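Local atomic coordinates of uncharacterized peroxidase-related protein (Silicibacter sp., PDB entry 2PFX), a protein that is of uncharacterized function but is probably a peroxidase-related oxidoreductase of the AhpD-like carboxymuconolactone decarboxylase family. Residues 118-121 against 122-125; 163-166 against 167-171. One frame throughout, in Å; residues are numbered along the deposited sequence.

Contact 1. Residues 118-121 against 122-125; sequences PLDA and RQRV
Asp120 folds its carboxylate back over the first turn of the helix that follows, so that OD1 lies 3.3 Å from CG of Gln123 and 3.7 Å from CB of Arg122. Its CG stands between the backbone N and the carbonyl carbon (chi1 67°), a rotation that brings OD1 to the amide N of Gln123 at 2.9 Å, in a bond with an N-H...O angle of 162°. This is an N-cap: Asp120 directly precedes helix 121-136 and fills the place of the missing acceptor for Gln123 N, while its own carbonyl O takes Arg124 N at 2.9 Å. The negative carboxylate would be expected to interact favourably with the positive end of the helix dipole. One residue on, Ala121 O receives Val125 N and lies 3.3 Å from that valine's CG1 and CG2. The Gln123 side chain, extended beyond CG, crosses Leu119 at about a right angle, with CD2 of the leucine 3.7 Å from OE1. A water spans OE1 of Gln123 and the amide N of Asp120, a second tie across the cap. Gln123 NE2 and Arg122 NE both turn to Glu72 of helix 70-84, whereas Arg124 forms salt bridges with Asp128 and Glu141 of the third subunit.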
loop_
_atom_site.group_PDB
_atom_site.type_symbol
_atom_site.label_atom_id
_atom_site.label_comp_id
_atom_site.label_asym_id
_atom_site.label_seq_id
_atom_site.Cartn_x
_atom_site.Cartn_y
_atom_site.Cartn_z
ATOM N N PRO A 118 -13.292 8.849 -22.087
ATOM C CA PRO A 118 -13.335 10.275 -22.494
ATOM C C PRO A 118 -14.595 10.944 -21.988
ATOM O O PRO A 118 -15.558 11.232 -22.701
ATOM C CB PRO A 118 -13.338 10.165 -24.021
ATOM C CG PRO A 118 -14.124 8.916 -24.278
ATOM C CD PRO A 118 -13.783 7.983 -23.160
ATOM N N LEU A 119 -14.585 11.207 -20.689
ATOM C CA LEU A 119 -15.727 11.786 -20.016
ATOM C C LEU A 119 -15.602 13.309 -19.962
ATOM O O LEU A 119 -14.494 13.842 -19.976
ATOM C CB LEU A 119 -15.782 11.331 -18.547
ATOM C CG LEU A 119 -15.943 9.820 -18.370
ATOM C CD1 LEU A 119 -15.874 9.432 -16.906
ATOM C CD2 LEU A 119 -17.252 9.366 -18.991
ATOM N N ASP A 120 -16.760 13.951 -19.840
ATOM C CA ASP A 120 -16.675 15.371 -19.508
ATOM C C ASP A 120 -16.156 15.518 -18.080
ATOM O O ASP A 120 -16.162 14.574 -17.284
ATOM C CB ASP A 120 -18.017 16.051 -19.746
ATOM C CG ASP A 120 -19.148 15.639 -18.847
ATOM O OD1 ASP A 120 -18.903 15.092 -17.756
ATOM O OD2 ASP A 120 -20.308 15.866 -19.259
ATOM N N ALA A 121 -15.675 16.727 -17.755
ATOM C CA ALA A 121 -15.037 16.946 -16.470
ATOM C C ALA A 121 -15.964 16.683 -15.288
ATOM O O ALA A 121 -15.548 16.144 -14.254
ATOM C CB ALA A 121 -14.474 18.358 -16.349
ATOM N N ARG A 122 -17.219 17.074 -15.458
ATOM C CA ARG A 122 -18.210 16.839 -14.411
ATOM C C ARG A 122 -18.239 15.357 -14.013
ATOM O O ARG A 122 -18.152 15.045 -12.824
ATOM C CB ARG A 122 -19.589 17.284 -14.873
ATOM C CG ARG A 122 -20.768 16.856 -14.008
ATOM C CD ARG A 122 -22.052 16.770 -14.823
ATOM N NE ARG A 122 -23.139 16.030 -14.186
ATOM C CZ ARG A 122 -23.937 16.524 -13.239
ATOM N NH1 ARG A 122 -23.762 17.770 -12.813
ATOM N NH2 ARG A 122 -24.910 15.779 -12.708
ATOM N N GLN A 123 -18.339 14.485 -15.010
ATOM C CA GLN A 123 -18.431 13.068 -14.664
ATOM C C GLN A 123 -17.086 12.581 -14.177
ATOM O O GLN A 123 -17.030 11.748 -13.285
ATOM C CB GLN A 123 -18.924 12.257 -15.873
ATOM C CG GLN A 123 -20.383 12.557 -16.142
ATOM C CD GLN A 123 -21.038 11.709 -17.205
ATOM O OE1 GLN A 123 -20.377 11.165 -18.083
ATOM N NE2 GLN A 123 -22.367 11.652 -17.079
ATOM N N ARG A 124 -16.014 13.113 -14.777
ATOM C CA ARG A 124 -14.715 12.600 -14.324
ATOM C C ARG A 124 -14.450 12.988 -12.892
ATOM O O ARG A 124 -13.943 12.173 -12.111
ATOM C CB ARG A 124 -13.615 13.132 -15.250
ATOM C CG ARG A 124 -12.237 12.728 -14.789
ATOM C CD ARG A 124 -12.061 11.203 -14.563
ATOM N NE ARG A 124 -10.636 11.061 -14.156
ATOM C CZ ARG A 124 -9.644 10.699 -14.954
ATOM N NH1 ARG A 124 -9.775 10.389 -16.236
ATOM N NH2 ARG A 124 -8.427 10.649 -14.419
ATOM N N VAL A 125 -14.741 14.219 -12.450
ATOM C CA VAL A 125 -14.413 14.549 -11.057
ATOM C C VAL A 125 -15.343 13.828 -10.088
ATOM O O VAL A 125 -14.959 13.494 -8.968
ATOM C CB VAL A 125 -14.408 16.061 -10.808
ATOM C CG1 VAL A 125 -13.384 16.689 -11.772
ATOM C CG2 VAL A 125 -15.765 16.722 -10.973
HETATM O O HOH W 1 -19.220 12.436 -20.046
#

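Contact 2. Residues 163-166 against 167-171; sequences NVTG and FFNMT
Alpha-helical backbone bonds join residues 163-166 to 167-171, with Phe167 N on Asn163 O at 2.8 Å and Phe168 N on Val164 O, but the pattern loosens at Met170 (a selenomethionine), whose amide gives a weak bond to Gly166 O and a second bond to Phe167 O. Thr165 O has two donors from a single residue. Asn169 N reaches it in the carbonyl plane, and ND2 of the same residue comes from above that plane, 55° out of it, at 3.0 Å. The asparagine side chain lies alongside that of Thr165, its ND2 3.8 Å from the threonine CG2, with both side chains pointing the same way. These turns belong to the middle of helix 155-178 of an all-helical AhpD-like chain, buried between helices 48-63, 70-84 and 121-136. There, Asn169 OD1 accepts from Asn84 and Arg173, and ND2 also donates to Thr134. A leucine in place of Asn169 would probably leave Thr134, Asn84 and Arg173 without this buried amide and Thr165 O without its second donor. Round the helix, Val164 and Phe168 run side by side; CG1 of the valine, anti to its backbone N (chi1 171°), lies 4.1 Å from CE2 of the ring, and Val164 O sits at the ring's edge, 3.3 Å from CD2. Phe167 CD2 lies 3.8 Å above one face of the Phe168 ring, toward its rim, while Thr171 CG2 sits over one face of the Phe167 ring, toward its rim. His93 meets Phe168 edge-to-face, and Met170 of the fourth subunit packs on Phe167.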
loop_
_atom_site.group_PDB
_atom_site.type_symbol
_atom_site.label_atom_id
_atom_site.label_comp_id
_atom_site.label_asym_id
_atom_site.label_seq_id
_atom_site.Cartn_x
_atom_site.Cartn_y
_atom_site.Cartn_z
ATOM N N ASN A 163 -23.152 9.092 -0.698
ATOM C CA ASN A 163 -23.947 7.947 -0.218
ATOM C C ASN A 163 -23.921 6.802 -1.210
ATOM O O ASN A 163 -23.828 5.638 -0.802
ATOM C CB ASN A 163 -25.367 8.400 0.115
ATOM C CG ASN A 163 -25.426 8.904 1.545
ATOM O OD1 ASN A 163 -25.828 8.166 2.446
ATOM N ND2 ASN A 163 -25.014 10.149 1.745
ATOM N N VAL A 164 -23.998 7.111 -2.504
ATOM C CA VAL A 164 -23.913 6.053 -3.498
ATOM C C VAL A 164 -22.560 5.357 -3.362
ATOM O O VAL A 164 -22.496 4.141 -3.311
ATOM C CB VAL A 164 -24.130 6.586 -4.913
ATOM C CG1 VAL A 164 -23.823 5.528 -5.960
ATOM C CG2 VAL A 164 -25.564 7.082 -5.014
ATOM N N THR A 165 -21.497 6.144 -3.291
ATOM C CA THR A 165 -20.156 5.618 -3.136
ATOM C C THR A 165 -20.045 4.737 -1.889
ATOM O O THR A 165 -19.598 3.589 -1.935
ATOM C CB THR A 165 -19.128 6.767 -3.007
ATOM O OG1 THR A 165 -19.101 7.559 -4.214
ATOM C CG2 THR A 165 -17.720 6.233 -2.822
ATOM N N GLY A 166 -20.470 5.252 -0.735
ATOM C CA GLY A 166 -20.428 4.477 0.504
ATOM C C GLY A 166 -21.240 3.200 0.404
ATOM O O GLY A 166 -20.783 2.150 0.873
ATOM N N PHE A 167 -22.415 3.286 -0.203
ATOM C CA PHE A 167 -23.265 2.101 -0.355
ATOM C C PHE A 167 -22.537 0.994 -1.098
ATOM O O PHE A 167 -22.613 -0.138 -0.627
ATOM C CB PHE A 167 -24.575 2.473 -1.043
ATOM C CG PHE A 167 -25.611 1.380 -1.170
ATOM C CD1 PHE A 167 -26.275 0.843 -0.083
ATOM C CD2 PHE A 167 -25.894 0.903 -2.439
ATOM C CE1 PHE A 167 -27.208 -0.161 -0.272
ATOM C CE2 PHE A 167 -26.838 -0.069 -2.658
ATOM C CZ PHE A 167 -27.498 -0.576 -1.557
ATOM N N PHE A 168 -21.826 1.265 -2.199
ATOM C CA PHE A 168 -21.158 0.165 -2.894
ATOM C C PHE A 168 -19.937 -0.296 -2.137
ATOM O O PHE A 168 -19.493 -1.435 -2.325
ATOM C CB PHE A 168 -20.834 0.533 -4.364
ATOM C CG PHE A 168 -22.204 0.416 -5.052
ATOM C CD1 PHE A 168 -22.690 -0.833 -5.410
ATOM C CD2 PHE A 168 -22.964 1.550 -5.264
ATOM C CE1 PHE A 168 -23.945 -0.938 -5.984
ATOM C CE2 PHE A 168 -24.217 1.452 -5.857
ATOM C CZ PHE A 168 -24.696 0.204 -6.217
ATOM N N ASN A 169 -19.394 0.573 -1.280
ATOM C CA ASN A 169 -18.318 0.083 -0.413
ATOM C C ASN A 169 -18.869 -0.929 0.609
ATOM O O ASN A 169 -18.140 -1.761 1.179
ATOM C CB ASN A 169 -17.631 1.262 0.283
ATOM C CG ASN A 169 -16.491 1.762 -0.602
ATOM O OD1 ASN A 169 -15.438 1.134 -0.630
ATOM N ND2 ASN A 169 -16.719 2.829 -1.339
HETATM N N MSE A 170 -20.171 -0.865 0.870
HETATM C CA MSE A 170 -20.831 -1.848 1.731
HETATM C C MSE A 170 -21.106 -3.098 0.884
HETATM O O MSE A 170 -20.676 -4.194 1.222
HETATM C CB MSE A 170 -22.131 -1.382 2.359
HETATM C CG MSE A 170 -23.006 -2.484 2.974
HETATM SE SE MSE A 170 -24.589 -1.724 3.801
HETATM C CE MSE A 170 -25.505 -1.677 2.108
ATOM N N THR A 171 -21.826 -2.893 -0.206
ATOM C CA THR A 171 -22.316 -4.058 -0.936
ATOM C C THR A 171 -21.176 -4.817 -1.565
ATOM O O THR A 171 -21.210 -6.055 -1.625
ATOM C CB THR A 171 -23.403 -3.718 -1.976
ATOM O OG1 THR A 171 -22.894 -2.956 -3.062
ATOM C CG2 THR A 171 -24.485 -2.860 -1.332
#

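How the contacts relate
Contact 1 is at the surface, about 19 Å from the centre of the chain, whereas contact 2 is buried about 8 Å from it. Their centres are about 20 Å apart and they do not touch. Each nevertheless packs on helix 70-84: 118-125 reaches it through Glu72 and Met75, and 163-171 through Ile76, Ala77 and Val80. Helix 121-136, which contact 1 opens, also lines contact 2 further along. Capping and water dominate at the helix start, its arginines turned outward to acidic partners elsewhere, while rings, aliphatic groups and the bonds of one buried asparagine amide serve the mid-helix contact in the core. Both also meet other subunits, contact 1 partly through charge and contact 2 mainly by packing.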